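Local coordinates for putative xanthine dehydrogenase YAGS fad-binding subunit (Escherichia coli, PDB 5G5G), which probably oxidises aldehydes to carboxylic acids, as the subunit of a periplasmic aldehyde oxidase that binds molybdenum and its pterin cytosine dinucleotide, at residues A351-E362 / G434-N442; Q582-F590 / K688-V698. One frame throughout, in Å; residues are numbered along the deposited sequence.

Contact 1 of 2, residues A351-E362 / G434-N442; sequences APGEAPGLMALE and GVAAGFRNN
Arg440 leaves the strand with CG anti to the backbone N, then bends at chi2 (69°) and runs out straight, while Glu354 folds back at its own chi2 (80°); the two turns bring guanidinium and carboxylate together at the start of helix 354-372. Arg440 NH1 lies 2.7 Å from Glu354 OE1 in a salt bridge. The hydrogen bond in it is weak, bent at 125°, and the carboxylate and guanidinium planes stand nearly perpendicular. The same Arg440 NH1 gives a second, bent bond to Pro352 O at 2.8 Å. Pro352 CD packs 3.5 Å from Arg440 NH2. Arginine suits this place because its flat guanidinium can stack a face on Ala351 CA while NH1, at the edge, serves Pro352 O and Glu354 OE1. Glu692 takes NH2 as a further charged partner. Gly353, with its positive phi, turns the chain into the helix.

Farther along, Leu358 CD1 lies against the strand backbone at Gly438 and 3.8 Å from Phe439 O. At the other end Glu362, also bent at chi2, accepts a nearly straight bond from Ala437 N to OE1 (2.8 Å), which arrives from above the carboxylate plane. Tyr327 and Arg380 hold this buried carboxylate as well, while small Ala436 allows its CB to meet Glu362 CB at 3.7 Å. Helix and strand axes pass 8.7 Å apart. The arrangement is a helix lying on one face of a beta-sheet, running roughly antiparallel to the strand beneath it; it joins two regions of the molybdopterin cofactor-binding family, with its leading loop bringing Pro352 to the molybdenum pocket.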
loop_
_atom_site.group_PDB
_atom_site.type_symbol
_atom_site.label_atom_id
_atom_site.label_comp_id
_atom_site.label_asym_id
_atom_site.label_seq_id
_atom_site.Cartn_x
_atom_site.Cartn_y
_atom_site.Cartn_z
ATOM N N ALA C 351 14.200 -0.293 5.397
ATOM C CA ALA C 351 15.397 0.559 5.665
ATOM C C ALA C 351 15.156 1.489 6.859
ATOM O O ALA C 351 15.284 2.721 6.770
ATOM C CB ALA C 351 15.833 1.338 4.424
ATOM N N PRO C 352 14.910 0.904 8.029
ATOM C CA PRO C 352 14.746 1.719 9.218
ATOM C C PRO C 352 16.001 2.550 9.442
ATOM O O PRO C 352 17.132 2.034 9.285
ATOM C CB PRO C 352 14.591 0.706 10.363
ATOM C CG PRO C 352 14.876 -0.611 9.768
ATOM C CD PRO C 352 14.795 -0.536 8.306
ATOM N N GLY C 353 15.761 3.814 9.729
ATOM C CA GLY C 353 16.838 4.760 9.954
ATOM C C GLY C 353 17.362 5.356 8.663
ATOM O O GLY C 353 17.303 6.582 8.487
ATOM N N GLU C 354 17.918 4.538 7.749
ATOM C CA GLU C 354 18.461 5.109 6.515
ATOM C C GLU C 354 17.406 5.739 5.637
ATOM O O GLU C 354 17.643 6.774 5.016
ATOM C CB GLU C 354 19.261 4.062 5.706
ATOM C CG GLU C 354 20.731 4.027 6.074
ATOM C CD GLU C 354 21.045 3.267 7.330
ATOM O OE1 GLU C 354 20.173 2.613 7.928
ATOM O OE2 GLU C 354 22.226 3.329 7.722
ATOM N N ALA C 355 16.207 5.170 5.571
ATOM C CA ALA C 355 15.225 5.799 4.665
ATOM C C ALA C 355 14.972 7.286 5.077
ATOM O O ALA C 355 15.183 8.192 4.285
ATOM C CB ALA C 355 13.939 4.975 4.582
ATOM N N PRO C 356 14.567 7.556 6.334
ATOM C CA PRO C 356 14.372 8.964 6.716
ATOM C C PRO C 356 15.660 9.747 6.876
ATOM O O PRO C 356 15.697 10.967 6.570
ATOM C CB PRO C 356 13.559 8.874 8.023
ATOM C CG PRO C 356 13.958 7.534 8.615
ATOM C CD PRO C 356 14.136 6.633 7.418
ATOM N N GLY C 357 16.744 9.095 7.281
ATOM C CA GLY C 357 18.015 9.810 7.413
ATOM C C GLY C 357 18.489 10.371 6.099
ATOM O O GLY C 357 18.937 11.517 6.036
ATOM N N LEU C 358 18.454 9.552 5.046
ATOM C CA LEU C 358 18.817 10.026 3.697
ATOM C C LEU C 358 17.793 10.963 3.125
ATOM O O LEU C 358 18.149 11.824 2.317
ATOM C CB LEU C 358 19.040 8.831 2.743
ATOM C CG LEU C 358 20.267 7.991 3.132
ATOM C CD1 LEU C 358 20.171 6.622 2.476
ATOM C CD2 LEU C 358 21.537 8.683 2.664
ATOM N N MET C 359 16.529 10.835 3.536
ATOM C CA MET C 359 15.517 11.830 3.098
ATOM C C MET C 359 15.938 13.263 3.525
ATOM O O MET C 359 15.703 14.210 2.780
ATOM C CB MET C 359 14.144 11.515 3.643
ATOM C CG MET C 359 13.439 10.400 2.887
ATOM S SD MET C 359 11.996 9.700 3.689
ATOM C CE MET C 359 10.760 10.884 3.206
ATOM N N ALA C 360 16.595 13.369 4.667
ATOM C CA ALA C 360 17.184 14.624 5.146
ATOM C C ALA C 360 18.598 14.881 4.585
ATOM O O ALA C 360 18.829 15.952 4.015
ATOM C CB ALA C 360 17.193 14.658 6.655
ATOM N N LEU C 361 19.544 13.962 4.821
ATOM C CA LEU C 361 20.912 14.203 4.467
ATOM C C LEU C 361 21.099 14.550 2.988
ATOM O O LEU C 361 21.904 15.451 2.647
ATOM C CB LEU C 361 21.812 12.993 4.848
ATOM C CG LEU C 361 23.252 13.023 4.390
ATOM C CD1 LEU C 361 23.954 14.204 5.087
ATOM C CD2 LEU C 361 23.910 11.709 4.757
ATOM N N GLU C 362 20.386 13.839 2.112
ATOM C CA GLU C 362 20.585 13.995 0.661
ATOM C C GLU C 362 19.950 15.267 0.083
ATOM O O GLU C 362 20.391 15.754 -0.951
ATOM C CB GLU C 362 20.130 12.717 -0.070
ATOM C CG GLU C 362 20.992 11.535 0.326
ATOM C CD GLU C 362 22.463 11.719 -0.074
ATOM O OE1 GLU C 362 22.718 11.917 -1.287
ATOM O OE2 GLU C 362 23.380 11.642 0.824
ATOM N N GLY C 434 16.941 15.581 -10.487
ATOM C CA GLY C 434 17.550 15.468 -9.156
ATOM C C GLY C 434 18.336 14.194 -8.989
ATOM O O GLY C 434 18.076 13.184 -9.659
ATOM N N VAL C 435 19.305 14.244 -8.064
ATOM C CA VAL C 435 20.078 13.095 -7.717
ATOM C C VAL C 435 20.207 12.961 -6.227
ATOM O O VAL C 435 20.186 13.972 -5.500
ATOM C CB VAL C 435 21.496 13.171 -8.356
ATOM C CG1 VAL C 435 22.267 14.398 -7.843
ATOM C CG2 VAL C 435 22.295 11.898 -8.164
ATOM N N ALA C 436 20.382 11.715 -5.791
ATOM C CA ALA C 436 20.761 11.425 -4.393
ATOM C C ALA C 436 21.526 10.109 -4.326
ATOM O O ALA C 436 21.367 9.226 -5.205
ATOM C CB ALA C 436 19.540 11.355 -3.480
ATOM N N ALA C 437 22.301 9.948 -3.249
ATOM C CA ALA C 437 22.968 8.708 -2.923
ATOM C C ALA C 437 22.083 7.845 -2.026
ATOM O O ALA C 437 21.313 8.359 -1.213
ATOM C CB ALA C 437 24.260 8.984 -2.201
ATOM N N GLY C 438 22.239 6.535 -2.193
ATOM C CA GLY C 438 21.760 5.542 -1.282
ATOM C C GLY C 438 22.894 4.783 -0.608
ATOM O O GLY C 438 23.976 4.638 -1.148
ATOM N N PHE C 439 22.612 4.293 0.582
ATOM C CA PHE C 439 23.563 3.652 1.461
ATOM C C PHE C 439 22.786 2.755 2.388
ATOM O O PHE C 439 21.786 3.193 2.973
ATOM C CB PHE C 439 24.290 4.710 2.284
ATOM C CG PHE C 439 25.224 4.136 3.331
ATOM C CD1 PHE C 439 26.489 3.737 2.955
ATOM C CD2 PHE C 439 24.771 3.860 4.639
ATOM C CE1 PHE C 439 27.357 3.158 3.887
ATOM C CE2 PHE C 439 25.605 3.236 5.576
ATOM C CZ PHE C 439 26.904 2.905 5.177
ATOM N N ARG C 440 23.289 1.541 2.599
ATOM C CA ARG C 440 22.683 0.589 3.565
ATOM C C ARG C 440 23.711 -0.448 3.908
ATOM O O ARG C 440 24.366 -0.981 3.011
ATOM C CB ARG C 440 21.443 -0.059 2.977
ATOM C CG ARG C 440 20.642 -0.935 3.928
ATOM C CD ARG C 440 19.930 -0.173 5.035
ATOM N NE ARG C 440 19.229 -1.114 5.884
ATOM C CZ ARG C 440 18.649 -0.834 7.050
ATOM N NH1 ARG C 440 18.707 0.397 7.567
ATOM N NH2 ARG C 440 18.002 -1.789 7.717
ATOM N N ASN C 441 23.902 -0.705 5.185
ATOM C CA ASN C 441 24.877 -1.687 5.587
ATOM C C ASN C 441 24.518 -3.131 5.131
ATOM O O ASN C 441 23.349 -3.444 4.842
ATOM C CB ASN C 441 25.119 -1.622 7.090
ATOM C CG ASN C 441 25.954 -0.408 7.492
ATOM O OD1 ASN C 441 26.839 0.015 6.756
ATOM N ND2 ASN C 441 25.706 0.124 8.668
ATOM N N ASN C 442 25.555 -3.957 5.073
ATOM C CA ASN C 442 25.401 -5.365 4.817
ATOM C C ASN C 442 25.622 -6.089 6.131
ATOM O O ASN C 442 26.674 -5.945 6.724
ATOM C CB ASN C 442 26.405 -5.845 3.790
ATOM C CG ASN C 442 26.254 -7.297 3.478
ATOM O OD1 ASN C 442 25.214 -7.705 3.006
ATOM N ND2 ASN C 442 27.293 -8.090 3.737
#

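Contact 2 of 2, residues Q582-F590 / K688-V698; sequences QQSTFAGHF and KGVGELGLCGV. With MCN (pterin cytosine dinucleotide), chain Y; MOS (dioxothiomolybdenum(VI) ion), chain Z.
Against Leu693, Thr585 places OG1 between its own backbone N and carbonyl carbon (chi1 69°), which brings Thr585 CG2 to 3.6 Å from Lys688 CB, while OG1 bonds to Arg440 O on the neighbouring strand. Leu693 spreads its methyls against the strand backbone, CD2 reaching Phe586 O at 3.5 Å and CD1 touching Ala587 CB. Lys688 bends at chi3 and its NZ meets Ser584 O at 2.9 Å, almost in line with the carbonyl (170°); Asp679 is its charged partner.

Val698 CG2 lies over one face of the His589 imidazole, 3.5 Å from the ring centroid, in a CH-pi contact, and at the edge His589 NE2 is 3.0 Å from Cys696 O. Gly697 must be glycine twice over: a CB would crowd His589 CD2 and, at its positive phi, jam against the preceding carbonyl. Replacing His589 by alanine is likely to leave the Val698 methyl without its aromatic face and open a gap beside Cys696 and Gly697.

Lys688 O accepts the cytosine amino N4 of the pterin dinucleotide at 2.8 Å, and the backbone N atoms of Val690 and Gly691 both grip phosphate oxygen O2A. The loop thus recognises base and phosphate with its backbone, while Lys688 and Leu693 turn their side chains to the strand and Glu692 reaches the molybdenum.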
loop_
_atom_site.group_PDB
_atom_site.type_symbol
_atom_site.label_atom_id
_atom_site.label_comp_id
_atom_site.label_asym_id
_atom_site.label_seq_id
_atom_site.Cartn_x
_atom_site.Cartn_y
_atom_site.Cartn_z
ATOM N N GLN C 582 34.220 -2.473 6.982
ATOM C CA GLN C 582 32.852 -1.990 6.964
ATOM C C GLN C 582 32.198 -2.544 5.693
ATOM O O GLN C 582 32.681 -2.289 4.583
ATOM C CB GLN C 582 32.813 -0.449 6.939
ATOM C CG GLN C 582 31.413 0.118 6.942
ATOM C CD GLN C 582 30.626 -0.318 8.151
ATOM O OE1 GLN C 582 31.082 -0.217 9.294
ATOM N NE2 GLN C 582 29.481 -0.814 7.911
ATOM N N GLN C 583 31.133 -3.330 5.843
ATOM C CA GLN C 583 30.451 -3.927 4.697
ATOM C C GLN C 583 29.171 -3.139 4.470
ATOM O O GLN C 583 28.278 -3.084 5.347
ATOM C CB GLN C 583 30.114 -5.382 4.941
ATOM C CG GLN C 583 31.325 -6.226 5.296
ATOM C CD GLN C 583 31.001 -7.707 5.356
ATOM O OE1 GLN C 583 30.071 -8.185 4.693
ATOM N NE2 GLN C 583 31.775 -8.440 6.160
ATOM N N SER C 584 29.074 -2.535 3.293
ATOM C CA SER C 584 27.886 -1.740 2.986
ATOM C C SER C 584 27.539 -1.913 1.508
ATOM O O SER C 584 28.269 -2.587 0.724
ATOM C CB SER C 584 28.151 -0.231 3.295
ATOM O OG SER C 584 28.658 -0.051 4.633
ATOM N N THR C 585 26.406 -1.323 1.183
ATOM C CA THR C 585 25.854 -1.258 -0.154
ATOM C C THR C 585 25.514 0.170 -0.509
ATOM O O THR C 585 25.216 0.978 0.367
ATOM C CB THR C 585 24.613 -2.187 -0.281
ATOM O OG1 THR C 585 23.521 -1.680 0.490
ATOM C CG2 THR C 585 24.984 -3.598 0.141
ATOM N N PHE C 586 25.588 0.478 -1.811
ATOM C CA PHE C 586 25.530 1.851 -2.311
ATOM C C PHE C 586 24.630 1.946 -3.530
ATOM O O PHE C 586 24.474 0.976 -4.294
ATOM C CB PHE C 586 26.962 2.325 -2.685
ATOM C CG PHE C 586 27.924 2.241 -1.532
ATOM C CD1 PHE C 586 28.041 3.273 -0.644
ATOM C CD2 PHE C 586 28.665 1.101 -1.332
ATOM C CE1 PHE C 586 28.892 3.198 0.450
ATOM C CE2 PHE C 586 29.508 0.991 -0.239
ATOM C CZ PHE C 586 29.622 2.075 0.644
ATOM N N ALA C 587 24.077 3.130 -3.740
ATOM C CA ALA C 587 23.295 3.433 -4.936
ATOM C C ALA C 587 23.404 4.877 -5.347
ATOM O O ALA C 587 23.707 5.751 -4.533
ATOM C CB ALA C 587 21.806 3.100 -4.717
ATOM N N GLY C 588 23.078 5.124 -6.604
ATOM C CA GLY C 588 22.877 6.456 -7.118
ATOM C C GLY C 588 21.500 6.493 -7.768
ATOM O O GLY C 588 21.181 5.658 -8.623
ATOM N N HIS C 589 20.664 7.408 -7.294
ATOM C CA HIS C 589 19.307 7.595 -7.757
ATOM C C HIS C 589 19.154 8.878 -8.512
ATOM O O HIS C 589 19.530 9.947 -7.984
ATOM C CB HIS C 589 18.360 7.648 -6.570
ATOM C CG HIS C 589 18.199 6.341 -5.878
ATOM N ND1 HIS C 589 17.554 5.270 -6.458
ATOM C CD2 HIS C 589 18.659 5.906 -4.689
ATOM C CE1 HIS C 589 17.581 4.248 -5.629
ATOM N NE2 HIS C 589 18.254 4.603 -4.553
ATOM N N PHE C 590 18.604 8.780 -9.730
ATOM C CA PHE C 590 18.462 9.923 -10.657
ATOM C C PHE C 590 17.004 10.000 -11.083
ATOM O O PHE C 590 16.442 8.974 -11.480
ATOM C CB PHE C 590 19.355 9.765 -11.908
ATOM C CG PHE C 590 20.806 9.877 -11.634
ATOM C CD1 PHE C 590 21.510 8.772 -11.155
ATOM C CD2 PHE C 590 21.488 11.097 -11.810
ATOM C CE1 PHE C 590 22.861 8.878 -10.871
ATOM C CE2 PHE C 590 22.847 11.184 -11.585
ATOM C CZ PHE C 590 23.541 10.072 -11.063
ATOM N N LYS C 688 25.608 -9.222 -1.399
ATOM C CA LYS C 688 25.156 -8.349 -0.298
ATOM C C LYS C 688 23.677 -8.016 -0.490
ATOM O O LYS C 688 23.072 -8.322 -1.540
ATOM C CB LYS C 688 26.022 -7.076 -0.199
ATOM C CG LYS C 688 27.458 -7.413 0.175
ATOM C CD LYS C 688 28.359 -6.168 0.343
ATOM C CE LYS C 688 28.565 -5.478 -0.979
ATOM N NZ LYS C 688 29.720 -4.521 -0.825
ATOM N N GLY C 689 23.074 -7.363 0.506
ATOM C CA GLY C 689 21.664 -7.051 0.453
ATOM C C GLY C 689 21.304 -6.010 -0.589
ATOM O O GLY C 689 22.109 -5.136 -0.896
ATOM N N VAL C 690 20.069 -6.088 -1.076
ATOM C CA VAL C 690 19.519 -5.049 -1.980
ATOM C C VAL C 690 18.134 -4.518 -1.670
ATOM O O VAL C 690 17.770 -3.412 -2.096
ATOM C CB VAL C 690 19.570 -5.507 -3.437
ATOM C CG1 VAL C 690 18.406 -6.427 -3.789
ATOM C CG2 VAL C 690 19.708 -4.308 -4.390
ATOM N N GLY C 691 17.343 -5.333 -1.013
ATOM C CA GLY C 691 15.922 -5.022 -0.796
ATOM C C GLY C 691 15.600 -3.753 -0.012
ATOM O O GLY C 691 14.513 -3.196 -0.215
ATOM N N GLU C 692 16.526 -3.326 0.857
ATOM C CA GLU C 692 16.412 -2.059 1.575
ATOM C C GLU C 692 17.176 -0.935 0.903
ATOM O O GLU C 692 16.671 0.188 0.811
ATOM C CB GLU C 692 16.787 -2.241 3.040
ATOM C CG GLU C 692 15.873 -3.191 3.825
ATOM C CD GLU C 692 16.245 -3.243 5.306
ATOM O OE1 GLU C 692 17.387 -3.604 5.648
ATOM O OE2 GLU C 692 15.354 -2.870 6.108
ATOM N N LEU C 693 18.365 -1.253 0.393
ATOM C CA LEU C 693 19.197 -0.317 -0.368
ATOM C C LEU C 693 18.374 0.403 -1.437
ATOM O O LEU C 693 18.492 1.607 -1.628
ATOM C CB LEU C 693 20.367 -1.060 -1.017
ATOM C CG LEU C 693 21.161 -0.173 -1.992
ATOM C CD1 LEU C 693 21.902 0.955 -1.271
ATOM C CD2 LEU C 693 22.104 -1.082 -2.777
ATOM N N GLY C 694 17.502 -0.347 -2.103
ATOM C CA GLY C 694 16.756 0.201 -3.210
ATOM C C GLY C 694 15.964 1.406 -2.869
ATOM O O GLY C 694 15.676 2.217 -3.759
ATOM N N LEU C 695 15.471 1.465 -1.630
ATOM C CA LEU C 695 14.696 2.613 -1.158
ATOM C C LEU C 695 15.531 3.850 -0.747
ATOM O O LEU C 695 15.073 4.972 -0.781
ATOM C CB LEU C 695 13.850 2.167 0.044
ATOM C CG LEU C 695 12.962 3.178 0.715
ATOM C CD1 LEU C 695 11.967 3.740 -0.272
ATOM C CD2 LEU C 695 12.197 2.568 1.882
ATOM N N CYS C 696 16.734 3.581 -0.280
ATOM C CA CYS C 696 17.609 4.554 0.334
ATOM C C CYS C 696 18.031 5.617 -0.645
ATOM O O CYS C 696 18.656 5.298 -1.676
ATOM C CB CYS C 696 18.823 3.841 0.863
ATOM S SG CYS C 696 18.415 2.708 2.262
ATOM N N GLY C 697 17.692 6.874 -0.336
ATOM C CA GLY C 697 17.971 7.978 -1.234
ATOM C C GLY C 697 16.918 8.333 -2.284
ATOM O O GLY C 697 16.973 9.412 -2.867
ATOM N N VAL C 698 15.929 7.475 -2.501
ATOM C CA VAL C 698 14.971 7.712 -3.570
ATOM C C VAL C 698 14.168 8.998 -3.331
ATOM O O VAL C 698 14.016 9.833 -4.234
ATOM C CB VAL C 698 13.969 6.522 -3.738
ATOM C CG1 VAL C 698 12.829 6.884 -4.678
ATOM C CG2 VAL C 698 14.716 5.269 -4.263
HETATM N N1 MCN Y . 18.763 -10.368 -4.405
HETATM C C2 MCN Y . 19.522 -10.928 -5.528
HETATM N N3 MCN Y . 20.977 -10.692 -5.128
HETATM C C4 MCN Y . 21.550 -10.037 -4.132
HETATM C C5 MCN Y . 20.565 -9.664 -3.059
HETATM C C6 MCN Y . 19.288 -9.779 -3.278
HETATM O O2 MCN Y . 19.171 -11.445 -6.455
HETATM N N4 MCN Y . 22.795 -9.784 -3.938
HETATM C "C1'" MCN Y . 17.339 -10.326 -4.700
HETATM C C2D MCN Y . 16.672 -11.745 -4.555
HETATM O "O2'" MCN Y . 15.516 -11.817 -5.386
HETATM C "C3'" MCN Y . 16.329 -11.675 -3.154
HETATM C C4D MCN Y . 15.798 -10.225 -2.757
HETATM O O4D MCN Y . 16.671 -9.492 -3.745
HETATM O "O3'" MCN Y . 15.311 -12.604 -2.633
HETATM C "C5'" MCN Y . 15.994 -9.609 -1.500
HETATM O "O5'" MCN Y . 17.128 -10.079 -0.809
HETATM P PA MCN Y . 17.679 -9.233 0.367
HETATM O O1A MCN Y . 18.665 -10.123 1.122
HETATM O O2A MCN Y . 18.075 -7.880 -0.111
HETATM O O3A MCN Y . 16.336 -9.002 1.359
HETATM P PB MCN Y . 15.833 -10.066 2.415
HETATM O O1B MCN Y . 16.512 -9.867 3.701
HETATM O O2B MCN Y . 15.820 -11.424 1.793
HETATM O O3B MCN Y . 14.323 -9.627 2.457
HETATM C C10 MCN Y . 13.915 -8.515 3.361
HETATM C "C9'" MCN Y . 13.713 -7.216 2.664
HETATM C "C8'" MCN Y . 13.422 -6.111 3.820
HETATM S "S8'" MCN Y . 14.341 -6.074 5.220
HETATM C "C7'" MCN Y . 12.380 -5.455 3.670
HETATM S "S7'" MCN Y . 11.783 -4.335 4.930
HETATM C "C6'" MCN Y . 11.630 -5.336 2.307
HETATM C C7 MCN Y . 12.571 -6.078 1.244
HETATM O "O9'" MCN Y . 12.889 -7.354 1.626
HETATM N "N5'" MCN Y . 10.377 -6.231 2.528
HETATM C C4A MCN Y . 9.608 -6.682 1.324
HETATM N "N8'" MCN Y . 11.782 -6.214 0.001
HETATM C C4B MCN Y . 10.514 -6.674 0.046
HETATM N "N1'" MCN Y . 9.863 -6.941 -1.159
HETATM C "C2'" MCN Y . 8.651 -7.638 -1.220
HETATM N "N2'" MCN Y . 8.054 -7.867 -2.289
HETATM N "N3'" MCN Y . 7.919 -7.601 -0.066
HETATM C "C4'" MCN Y . 8.308 -7.366 1.243
HETATM O "O4'" MCN Y . 7.732 -7.383 2.348
HETATM MO MO MOS Z . 13.032 -4.927 6.779
HETATM S S MOS Z . 12.412 -3.060 8.005
HETATM O O1 MOS Z . 11.913 -6.063 7.587
HETATM O O2 MOS Z . 14.640 -4.824 8.117
#

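Contact 1 and contact 2 have centres about 8 Å apart and share one sheet, in which strands 429-441 and 584-596 are antiparallel neighbours. Besides the backbone bonds between these strands, Asn441 OD1 and Ser584 OG lie 2.8 Å apart, a probable hydrogen bond. The two contacts also converge on the molybdenum: Glu692, from the loop of 688-698, has OE2 3.2 Å from the metal and 3.3 Å from Pro352 CD. Ala351 N bonds to that same OE2, so contact 1 helps to position the glutamate that, as in relatives of the xanthine oxidase family, probably acts as the catalytic base.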